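Local coordinates for mitotic checkpoint control protein kinase BUB1 (Drosophila melanogaster, PDB 6JKK), which probably acts as an ATP-dependent protein kinase of the mitotic checkpoint at the kinetochore, represented here by its kinase domain, at residues L247-L252 / T306-Q311; F295-N300 / Q311-Q316; V158-S163 / Y285-M290; L167-H172 / L203-F208. All blocks are in the same frame, centred on the assembly; numbering follows the deposited sequence.

Interaction 1: residues L247-L252 / T306-Q311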
# COMPACT_ATOMS: atom_id res chain seq x y z
N LEU A 247 11.60 5.87 -1.37
CA LEU A 247 10.29 6.38 -1.81
C LEU A 247 9.15 5.77 -1.00
O LEU A 247 8.20 6.46 -0.63
CB LEU A 247 10.08 6.12 -3.31
CG LEU A 247 8.81 6.69 -3.94
CD1 LEU A 247 8.80 8.21 -3.81
CD2 LEU A 247 8.66 6.29 -5.39
N ASP A 248 9.25 4.47 -0.74
CA ASP A 248 8.26 3.77 0.07
C ASP A 248 8.35 4.18 1.53
O ASP A 248 7.33 4.33 2.21
CB ASP A 248 8.46 2.26 -0.05
CG ASP A 248 7.75 1.68 -1.25
OD1 ASP A 248 7.11 2.46 -1.99
OD2 ASP A 248 7.83 0.45 -1.44
N LEU A 249 9.58 4.36 2.02
CA LEU A 249 9.80 4.68 3.43
C LEU A 249 9.28 6.09 3.71
O LEU A 249 8.77 6.37 4.80
CB LEU A 249 11.29 4.53 3.79
CG LEU A 249 11.86 3.13 3.50
CD1 LEU A 249 13.28 2.99 4.01
CD2 LEU A 249 10.98 2.04 4.11
N TYR A 250 9.37 6.96 2.71
CA TYR A 250 8.75 8.28 2.79
C TYR A 250 7.24 8.12 2.87
O TYR A 250 6.59 8.75 3.71
CB TYR A 250 9.15 9.12 1.58
CG TYR A 250 8.50 10.48 1.51
CD1 TYR A 250 9.06 11.57 2.16
CD2 TYR A 250 7.32 10.68 0.79
CE1 TYR A 250 8.46 12.82 2.10
CE2 TYR A 250 6.73 11.91 0.72
CZ TYR A 250 7.30 12.98 1.38
OH TYR A 250 6.70 14.22 1.31
N GLY A 251 6.67 7.28 2.01
CA GLY A 251 5.24 7.03 2.00
C GLY A 251 4.74 6.48 3.33
O GLY A 251 3.67 6.88 3.82
N LEU A 252 5.54 5.58 3.91
CA LEU A 252 5.25 5.00 5.22
C LEU A 252 5.07 6.07 6.29
O LEU A 252 4.10 6.04 7.05
CB LEU A 252 6.38 4.06 5.64
CG LEU A 252 6.09 2.58 5.81
CD1 LEU A 252 7.28 1.87 6.45
CD2 LEU A 252 4.83 2.35 6.64
N THR A 306 22.32 1.22 1.39
CA THR A 306 21.82 0.62 2.62
C THR A 306 20.58 1.35 3.14
O THR A 306 20.60 2.56 3.34
CB THR A 306 22.91 0.63 3.73
OG1 THR A 306 23.17 1.98 4.13
CG2 THR A 306 24.19 0.01 3.23
N MET A 307 19.51 0.59 3.35
CA MET A 307 18.29 1.15 3.94
C MET A 307 18.32 0.98 5.45
O MET A 307 19.04 0.12 5.96
CB MET A 307 17.06 0.45 3.35
CG MET A 307 16.85 0.70 1.87
SD MET A 307 16.57 2.45 1.52
CE MET A 307 18.03 2.81 0.54
N PRO A 308 17.56 1.81 6.19
CA PRO A 308 17.46 1.61 7.64
C PRO A 308 16.84 0.27 8.00
O PRO A 308 16.05 -0.28 7.23
CB PRO A 308 16.52 2.74 8.08
CG PRO A 308 15.80 3.17 6.83
CD PRO A 308 16.81 2.99 5.74
N ASN A 309 17.20 -0.25 9.17
CA ASN A 309 16.63 -1.51 9.66
C ASN A 309 15.19 -1.31 10.13
O ASN A 309 14.96 -0.76 11.21
CB ASN A 309 17.51 -2.08 10.79
CG ASN A 309 17.12 -3.49 11.21
OD1 ASN A 309 15.94 -3.85 11.22
ND2 ASN A 309 18.11 -4.30 11.57
N LEU A 310 14.23 -1.76 9.33
CA LEU A 310 12.81 -1.59 9.66
C LEU A 310 12.40 -2.44 10.87
O LEU A 310 11.47 -2.07 11.60
CB LEU A 310 11.93 -1.92 8.45
CG LEU A 310 12.17 -1.13 7.16
CD1 LEU A 310 11.08 -1.39 6.13
CD2 LEU A 310 12.27 0.36 7.45
N GLN A 311 13.08 -3.56 11.09
CA GLN A 311 12.77 -4.41 12.23
C GLN A 311 13.16 -3.75 13.55
O GLN A 311 12.46 -3.92 14.55
CB GLN A 311 13.44 -5.79 12.10
CG GLN A 311 12.81 -6.65 11.00
CD GLN A 311 11.30 -6.81 11.15
OE1 GLN A 311 10.78 -7.00 12.25
NE2 GLN A 311 10.58 -6.75 10.02
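L249 carries this contact almost alone, dividing its two methyls between neighbours on the 306-311 segment. CD2 lies in the fork of L310, 4.0 Å from L310 CD1 and equally far from L310 CD2, the two buried leucines meeting at a slant. The other methyl comes end-on to a proline ring, with L249 CD1 3.8 Å from P308 CG. The L249 methyls reach across because its CG stands beside the backbone N, opposite the carbonyl carbon (chi1 -57°), and the chain then runs on extended.

The outer side is looser. M307, bent twice along its chain and partly exposed, brings its sulfur only to 4.2 Å between SD and L249 CD1. N309 is the N-cap of helix 310-322, its OD1 accepting a bond from Q312 N and a weak one from Q311 N. An alanine at L249 would probably open a gap beside L310 and cost P308 and M307 their contact with this side chain.

L249 follows D248, which holds the backbone of H180 and A181 as the αF aspartate of kinases does. The leucine contact itself is apolar throughout, so its hold depends on close fit and exclusion of water rather than on bond direction.

Interaction 2: residues F295-N300 / Q311-Q316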
# COMPACT_ATOMS: atom_id res chain seq x y z
N PHE A 295 10.47 8.77 12.53
CA PHE A 295 10.33 9.72 11.43
C PHE A 295 11.70 10.10 10.86
O PHE A 295 11.89 10.11 9.64
CB PHE A 295 9.58 10.98 11.89
CG PHE A 295 8.15 10.74 12.30
CD1 PHE A 295 7.53 9.52 12.06
CD2 PHE A 295 7.42 11.75 12.92
CE1 PHE A 295 6.21 9.30 12.44
CE2 PHE A 295 6.11 11.55 13.31
CZ PHE A 295 5.50 10.32 13.06
N ARG A 296 12.65 10.39 11.74
CA ARG A 296 13.98 10.82 11.30
C ARG A 296 14.71 9.72 10.54
O ARG A 296 15.35 9.97 9.52
CB ARG A 296 14.83 11.28 12.49
CG ARG A 296 16.14 11.94 12.08
CD ARG A 296 16.97 12.38 13.29
NE ARG A 296 16.21 12.40 14.54
CZ ARG A 296 16.25 11.44 15.45
NH1 ARG A 296 17.01 10.36 15.27
NH2 ARG A 296 15.53 11.54 16.56
N THR A 297 14.58 8.49 11.03
CA THR A 297 15.26 7.34 10.44
C THR A 297 14.70 7.02 9.05
O THR A 297 15.45 6.69 8.12
CB THR A 297 15.13 6.11 11.34
OG1 THR A 297 15.73 6.39 12.61
CG2 THR A 297 15.81 4.91 10.72
N LEU A 298 13.38 7.12 8.92
CA LEU A 298 12.74 6.76 7.66
C LEU A 298 12.82 7.88 6.62
O LEU A 298 12.75 7.61 5.42
CB LEU A 298 11.28 6.36 7.91
CG LEU A 298 11.01 5.04 8.63
CD1 LEU A 298 9.54 4.93 9.03
CD2 LEU A 298 11.40 3.86 7.77
N LEU A 299 12.97 9.12 7.08
CA LEU A 299 13.03 10.26 6.16
C LEU A 299 14.45 10.62 5.73
O LEU A 299 14.66 11.21 4.67
CB LEU A 299 12.39 11.50 6.79
CG LEU A 299 10.87 11.53 6.90
CD1 LEU A 299 10.41 12.78 7.62
CD2 LEU A 299 10.26 11.46 5.52
N ASN A 300 15.43 10.29 6.57
CA ASN A 300 16.79 10.73 6.32
C ASN A 300 17.73 9.56 6.15
O ASN A 300 18.32 9.07 7.12
CB ASN A 300 17.26 11.64 7.45
CG ASN A 300 16.38 12.88 7.60
OD1 ASN A 300 16.67 13.92 7.01
ND2 ASN A 300 15.32 12.77 8.38
N GLN A 311 13.08 -3.56 11.09
CA GLN A 311 12.77 -4.41 12.23
C GLN A 311 13.16 -3.75 13.55
O GLN A 311 12.46 -3.92 14.55
CB GLN A 311 13.44 -5.79 12.10
CG GLN A 311 12.81 -6.65 11.00
CD GLN A 311 11.30 -6.81 11.15
OE1 GLN A 311 10.78 -7.00 12.25
NE2 GLN A 311 10.58 -6.75 10.02
N GLN A 312 14.25 -2.99 13.55
CA GLN A 312 14.65 -2.24 14.75
C GLN A 312 13.58 -1.21 15.11
O GLN A 312 13.31 -0.94 16.28
CB GLN A 312 16.00 -1.55 14.53
CG GLN A 312 16.33 -0.45 15.55
CD GLN A 312 16.48 -0.97 16.97
OE1 GLN A 312 16.86 -2.13 17.18
NE2 GLN A 312 16.17 -0.13 17.95
N LEU A 313 12.96 -0.63 14.09
CA LEU A 313 11.87 0.31 14.32
C LEU A 313 10.66 -0.40 14.91
O LEU A 313 9.99 0.12 15.81
CB LEU A 313 11.50 1.05 13.03
CG LEU A 313 12.58 1.97 12.48
CD1 LEU A 313 12.09 2.69 11.23
CD2 LEU A 313 13.03 2.97 13.53
N ARG A 314 10.39 -1.61 14.43
CA ARG A 314 9.29 -2.41 14.97
C ARG A 314 9.58 -2.73 16.43
O ARG A 314 8.69 -2.66 17.27
CB ARG A 314 9.08 -3.70 14.16
CG ARG A 314 8.50 -3.49 12.77
CD ARG A 314 8.13 -4.82 12.11
NE ARG A 314 6.97 -5.45 12.74
CZ ARG A 314 7.00 -6.59 13.43
NH1 ARG A 314 8.14 -7.26 13.56
NH2 ARG A 314 5.89 -7.07 13.97
N THR A 315 10.83 -3.04 16.74
CA THR A 315 11.24 -3.29 18.13
C THR A 315 10.96 -2.09 19.02
O THR A 315 10.48 -2.24 20.15
CB THR A 315 12.72 -3.70 18.21
OG1 THR A 315 12.89 -4.95 17.53
CG2 THR A 315 13.17 -3.85 19.67
N GLN A 316 11.24 -0.89 18.51
CA GLN A 316 11.00 0.32 19.29
C GLN A 316 9.53 0.46 19.63
O GLN A 316 9.17 0.78 20.77
CB GLN A 316 11.52 1.56 18.55
CG GLN A 316 13.05 1.61 18.41
CD GLN A 316 13.55 2.98 18.02
OE1 GLN A 316 13.18 3.99 18.63
NE2 GLN A 316 14.38 3.04 16.99
O HOH W 1 15.78 5.37 15.39
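Flat groups flank the L298-L313 contact rather than form it. The guanidinium of R314 takes Q311 OE1 at its edge and in its plane, NH1 lying 3.0 Å from Q311 OE1 on a carbonyl lone pair, while C164 O and N199 OD1 hold its other nitrogens. Just past the end of the facing helix, the amide of N300 lies level with its acceptor: ND2 donates to R296 O at 3.0 Å, only 2° out of the amide plane, and the backbone N of N300 reaches the same oxygen.

Between these groups, L313 pushes a single methyl into L298. Its CD1 is 3.7 Å from both L298 CG and L298 CD2, the two side chains lying alongside and running opposite ways. T297 adds a looser edge, CG2 standing 4.4 Å from L313 CD1. A water bridges the rim, donating to T297 OG1 at 3.0 Å and accepting from Q316 NE2 at 3.2 Å; T297 OG1 also bonds N293 O.

The pair thus joins helix 288-299 to helix 310-322 in the helical C-lobe of the kinase fold, across the short link between them. Behind it, L298 also touches V253 of helix 246-261, and L313 packs on L167 of helix 156-175.

Interaction 3: residues V158-S163 / Y285-M290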
# COMPACT_ATOMS: atom_id res chain seq x y z
N VAL A 158 -2.87 2.63 19.34
CA VAL A 158 -3.44 1.96 18.17
C VAL A 158 -2.59 2.28 16.93
O VAL A 158 -2.32 1.40 16.11
CB VAL A 158 -4.92 2.34 17.94
CG1 VAL A 158 -5.42 1.78 16.62
CG2 VAL A 158 -5.77 1.81 19.07
N VAL A 159 -2.14 3.53 16.82
CA VAL A 159 -1.29 3.91 15.69
C VAL A 159 0.05 3.16 15.75
O VAL A 159 0.56 2.71 14.71
CB VAL A 159 -1.08 5.44 15.58
CG1 VAL A 159 -0.17 5.78 14.40
CG2 VAL A 159 -2.42 6.17 15.44
N MET A 160 0.62 3.01 16.94
CA MET A 160 1.86 2.25 17.08
C MET A 160 1.68 0.82 16.58
O MET A 160 2.56 0.27 15.91
CB MET A 160 2.32 2.20 18.53
CG MET A 160 2.64 3.52 19.14
SD MET A 160 3.30 3.20 20.77
CE MET A 160 3.04 4.82 21.50
N HIS A 161 0.54 0.22 16.92
CA HIS A 161 0.25 -1.16 16.53
C HIS A 161 0.15 -1.29 15.01
O HIS A 161 0.72 -2.21 14.40
CB HIS A 161 -1.04 -1.64 17.20
CG HIS A 161 -1.20 -3.13 17.23
ND1 HIS A 161 -1.44 -3.88 16.10
CD2 HIS A 161 -1.19 -4.00 18.27
CE1 HIS A 161 -1.55 -5.15 16.43
NE2 HIS A 161 -1.41 -5.25 17.74
N LEU A 162 -0.60 -0.36 14.40
CA LEU A 162 -0.76 -0.34 12.96
C LEU A 162 0.55 -0.01 12.24
O LEU A 162 0.83 -0.55 11.18
CB LEU A 162 -1.84 0.68 12.56
CG LEU A 162 -3.28 0.37 12.96
CD1 LEU A 162 -4.22 1.49 12.54
CD2 LEU A 162 -3.73 -0.95 12.34
N SER A 163 1.36 0.87 12.83
CA SER A 163 2.66 1.22 12.25
C SER A 163 3.62 0.03 12.25
O SER A 163 4.39 -0.17 11.31
CB SER A 163 3.28 2.38 13.02
OG SER A 163 2.49 3.54 12.90
N TYR A 285 3.88 14.72 25.34
CA TYR A 285 3.26 13.63 26.09
C TYR A 285 3.10 12.35 25.27
O TYR A 285 2.84 11.28 25.84
CB TYR A 285 1.95 14.08 26.71
CG TYR A 285 1.00 14.78 25.78
CD1 TYR A 285 1.00 16.17 25.69
CD2 TYR A 285 0.10 14.07 25.01
CE1 TYR A 285 0.13 16.82 24.84
CE2 TYR A 285 -0.77 14.71 24.17
CZ TYR A 285 -0.75 16.09 24.09
OH TYR A 285 -1.62 16.73 23.24
N PHE A 286 3.26 12.45 23.96
CA PHE A 286 3.38 11.26 23.13
C PHE A 286 4.70 10.59 23.46
O PHE A 286 5.50 11.13 24.22
CB PHE A 286 3.37 11.59 21.63
CG PHE A 286 2.00 11.69 21.02
CD1 PHE A 286 1.82 11.50 19.66
CD2 PHE A 286 0.90 12.01 21.81
CE1 PHE A 286 0.56 11.61 19.08
CE2 PHE A 286 -0.36 12.12 21.25
CZ PHE A 286 -0.54 11.92 19.89
N GLN A 287 4.95 9.43 22.87
CA GLN A 287 6.26 8.82 22.98
C GLN A 287 7.16 9.56 21.99
O GLN A 287 7.55 9.02 20.95
CB GLN A 287 6.19 7.32 22.74
CG GLN A 287 5.31 6.60 23.79
CD GLN A 287 5.81 6.84 25.21
OE1 GLN A 287 6.97 6.58 25.51
NE2 GLN A 287 4.93 7.35 26.08
N ARG A 288 7.47 10.80 22.35
CA ARG A 288 8.10 11.79 21.47
C ARG A 288 9.42 11.31 20.87
O ARG A 288 9.59 11.32 19.65
CB ARG A 288 8.35 13.08 22.25
CG ARG A 288 7.73 14.31 21.63
CD ARG A 288 8.78 15.35 21.29
NE ARG A 288 9.69 15.62 22.41
CZ ARG A 288 9.58 16.66 23.22
NH1 ARG A 288 8.61 17.55 23.05
NH2 ARG A 288 10.45 16.82 24.21
N THR A 289 10.34 10.92 21.74
CA THR A 289 11.64 10.42 21.32
C THR A 289 11.50 9.25 20.34
O THR A 289 12.21 9.17 19.35
CB THR A 289 12.50 10.01 22.54
OG1 THR A 289 12.66 11.13 23.41
CG2 THR A 289 13.88 9.53 22.09
N MET A 290 10.55 8.36 20.62
CA MET A 290 10.34 7.21 19.75
C MET A 290 9.84 7.62 18.37
O MET A 290 10.41 7.20 17.35
CB MET A 290 9.35 6.22 20.37
CG MET A 290 9.03 5.04 19.46
SD MET A 290 7.56 4.14 19.97
CE MET A 290 6.28 5.28 19.44
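M160 reaches out from its helix like a straight rod toward Q287 and M290. From CB the chain leaves with CG beside the backbone N and opposite the carbonyl carbon (chi1 -62°), and it stays extended to the end. CG is the first atom to meet the other segment, 4.1 Å from M290 CE. The sulfur follows, with SD 3.9 Å from that same methyl, and the terminal CE also lies 3.9 Å from M290 CE, so one methyl rests along three successive atoms of the rod. At its very tip M160 CE meets the aliphatic part of a glutamine, 3.7 Å from Q287 CG, the two chains crossing at about a right angle before the amide of Q287 bends off.

M290 delivers its methyl by a bend at the last torsion (chi3 75°). Q287 sits at the centre of an inverse gamma turn and at the N-cap of helix 288-299; its backbone N is held by E156 OE2, a polar tie beside the apolar one. Within the first segment, V159 O accepts from both S163 N and S163 OG, S163 OG lying 2.8 Å from V159 O and above the carbonyl plane.

An alanine in place of M160 would probably strip the M290 methyl and Q287 CG of their contact across the segments and open a gap there.

Within the helical C-lobe of the kinase fold, helix 156-175 is thereby packed against the start of helix 288-299. W291, next after M290, also touches M160, while L317 and A320 of helix 310-322 press on both methionines.

Interaction 4: residues L167-H172 / L203-F208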
# COMPACT_ATOMS: atom_id res chain seq x y z
N LEU A 167 5.19 -1.54 8.87
CA LEU A 167 6.64 -1.73 8.75
C LEU A 167 6.96 -3.16 8.35
O LEU A 167 7.86 -3.40 7.54
CB LEU A 167 7.33 -1.38 10.07
CG LEU A 167 7.61 0.10 10.30
CD1 LEU A 167 7.78 0.38 11.79
CD2 LEU A 167 8.83 0.52 9.51
N ASP A 168 6.23 -4.12 8.93
CA ASP A 168 6.49 -5.53 8.63
C ASP A 168 6.14 -5.82 7.17
O ASP A 168 6.87 -6.53 6.48
CB ASP A 168 5.67 -6.43 9.56
CG ASP A 168 6.45 -7.63 10.07
OD1 ASP A 168 7.70 -7.66 9.94
OD2 ASP A 168 5.81 -8.55 10.64
N ILE A 169 5.03 -5.26 6.71
CA ILE A 169 4.57 -5.50 5.34
C ILE A 169 5.55 -4.92 4.31
O ILE A 169 5.88 -5.57 3.32
CB ILE A 169 3.15 -4.93 5.13
CG1 ILE A 169 2.14 -5.72 5.96
CG2 ILE A 169 2.77 -4.96 3.66
CD1 ILE A 169 0.76 -5.06 6.07
N VAL A 170 6.02 -3.70 4.56
CA VAL A 170 6.97 -3.04 3.67
C VAL A 170 8.33 -3.74 3.69
O VAL A 170 8.96 -3.92 2.64
CB VAL A 170 7.10 -1.55 4.03
CG1 VAL A 170 8.20 -0.87 3.22
CG2 VAL A 170 5.78 -0.85 3.80
N ASP A 171 8.78 -4.13 4.88
CA ASP A 171 10.04 -4.85 5.02
C ASP A 171 10.04 -6.12 4.16
O ASP A 171 10.99 -6.37 3.41
CB ASP A 171 10.29 -5.19 6.49
CG ASP A 171 11.75 -5.52 6.79
OD1 ASP A 171 12.65 -4.88 6.21
OD2 ASP A 171 12.00 -6.42 7.62
N HIS A 172 8.98 -6.91 4.25
CA HIS A 172 8.89 -8.13 3.46
C HIS A 172 8.76 -7.83 1.97
O HIS A 172 9.25 -8.60 1.14
CB HIS A 172 7.74 -9.02 3.94
CG HIS A 172 8.04 -9.79 5.18
ND1 HIS A 172 7.91 -9.25 6.45
CD2 HIS A 172 8.48 -11.06 5.36
CE1 HIS A 172 8.25 -10.15 7.35
NE2 HIS A 172 8.60 -11.26 6.72
N LEU A 203 -3.78 -5.79 8.22
CA LEU A 203 -3.69 -4.88 7.08
C LEU A 203 -3.30 -5.58 5.78
O LEU A 203 -2.66 -6.63 5.79
CB LEU A 203 -2.65 -3.80 7.37
CG LEU A 203 -3.04 -2.40 7.83
CD1 LEU A 203 -4.43 -2.33 8.45
CD2 LEU A 203 -1.98 -1.87 8.79
N GLN A 204 -3.67 -4.97 4.66
CA GLN A 204 -3.27 -5.48 3.34
C GLN A 204 -2.88 -4.31 2.44
O GLN A 204 -3.62 -3.33 2.33
CB GLN A 204 -4.40 -6.28 2.70
CG GLN A 204 -4.06 -6.90 1.35
CD GLN A 204 -5.22 -7.70 0.77
OE1 GLN A 204 -6.01 -7.19 -0.02
NE2 GLN A 204 -5.32 -8.96 1.17
N LEU A 205 -1.71 -4.42 1.82
CA LEU A 205 -1.23 -3.41 0.87
C LEU A 205 -1.82 -3.71 -0.51
O LEU A 205 -1.77 -4.86 -0.97
CB LEU A 205 0.30 -3.45 0.80
CG LEU A 205 0.99 -2.43 -0.11
CD1 LEU A 205 0.73 -1.02 0.40
CD2 LEU A 205 2.49 -2.71 -0.18
N ILE A 206 -2.37 -2.69 -1.16
CA ILE A 206 -3.05 -2.86 -2.45
C ILE A 206 -2.55 -1.85 -3.49
O ILE A 206 -1.82 -0.91 -3.16
CB ILE A 206 -4.57 -2.66 -2.29
CG1 ILE A 206 -4.88 -1.19 -1.95
CG2 ILE A 206 -5.14 -3.58 -1.21
CD1 ILE A 206 -6.38 -0.81 -1.98
N ASP A 207 -2.98 -2.05 -4.74
CA ASP A 207 -2.76 -1.09 -5.82
C ASP A 207 -1.30 -0.98 -6.24
O ASP A 207 -0.64 0.03 -6.00
CB ASP A 207 -3.34 0.29 -5.46
CG ASP A 207 -4.83 0.40 -5.79
OD1 ASP A 207 -5.52 1.21 -5.12
OD2 ASP A 207 -5.30 -0.29 -6.71
N PHE A 208 -0.83 -2.03 -6.90
CA PHE A 208 0.55 -2.11 -7.37
C PHE A 208 0.70 -1.61 -8.80
O PHE A 208 1.59 -2.04 -9.53
CB PHE A 208 1.05 -3.55 -7.25
CG PHE A 208 1.02 -4.06 -5.84
CD1 PHE A 208 2.04 -3.72 -4.95
CD2 PHE A 208 -0.02 -4.87 -5.40
CE1 PHE A 208 2.01 -4.18 -3.64
CE2 PHE A 208 -0.05 -5.34 -4.09
CZ PHE A 208 0.97 -4.99 -3.21
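One residue before I169, whose side chain packs on L203 and L205, the oxygen D168 O is gripped twice by a single histidine. H172 ND1 donates to D168 O at 2.9 Å with a nearly straight N-H (163°), the oxygen lying in the plane of the imidazole, and the backbone H172 N reaches D168 O at 3.1 Å from the opposite face of the carbonyl. The ND1 bond holds the ring's rotation against its own helix.

Between helix and strand the side-chain contact is aliphatic. I169 spreads its two branches along the strand: CG1 stands beside the backbone N (chi1 -67°) and carries CD1 to L203, crossing it at about a right angle, while CG2 turns to L205. I169 CD1 lies 3.9 Å from L203 CB and 3.8 Å from the backbone oxygen L203 O, and I169 CG2 lies 4.1 Å from L205 CB. One isoleucine thus spans two residues of the strand that point the same way, while Q204 between them points away. F188 on the partner strand 188-190 touches both I169 and L205.

In kinase terms this is helix αE backing the strand that leads into the DFG motif. Just beyond L205, D207 forms a salt bridge with K85, the predicted ATP-binding lysine, and the ring of F208 meets that of H180. All three residues that touch across the contact are buried, so the helix meets the strand by apolar fit, while the strand's backbone is hydrogen-bonded to L189, S113 and A115.

How the interactions relate
From the N terminus, helix 156-175 opens two contacts in turn, at 158-163 and at 167-172. Interaction 4 closes first, when strand 203-205 returns to the helix, and so nests inside the long loop of interaction 3. Interaction 1 opens at 247-252, before interaction 3 closes at 285-290, so those two cross. Interaction 2 starts at 295-300, after that closure, and crosses interaction 1, whose loop ends at 306-311; the two share Q311. Together they tie helices 156-175, 246-261, 288-299 and 310-322 into one bundle, with the strand on its flank. Q311 links three of the contacts, its NE2 probably bonding D168 and D171 of interaction 4.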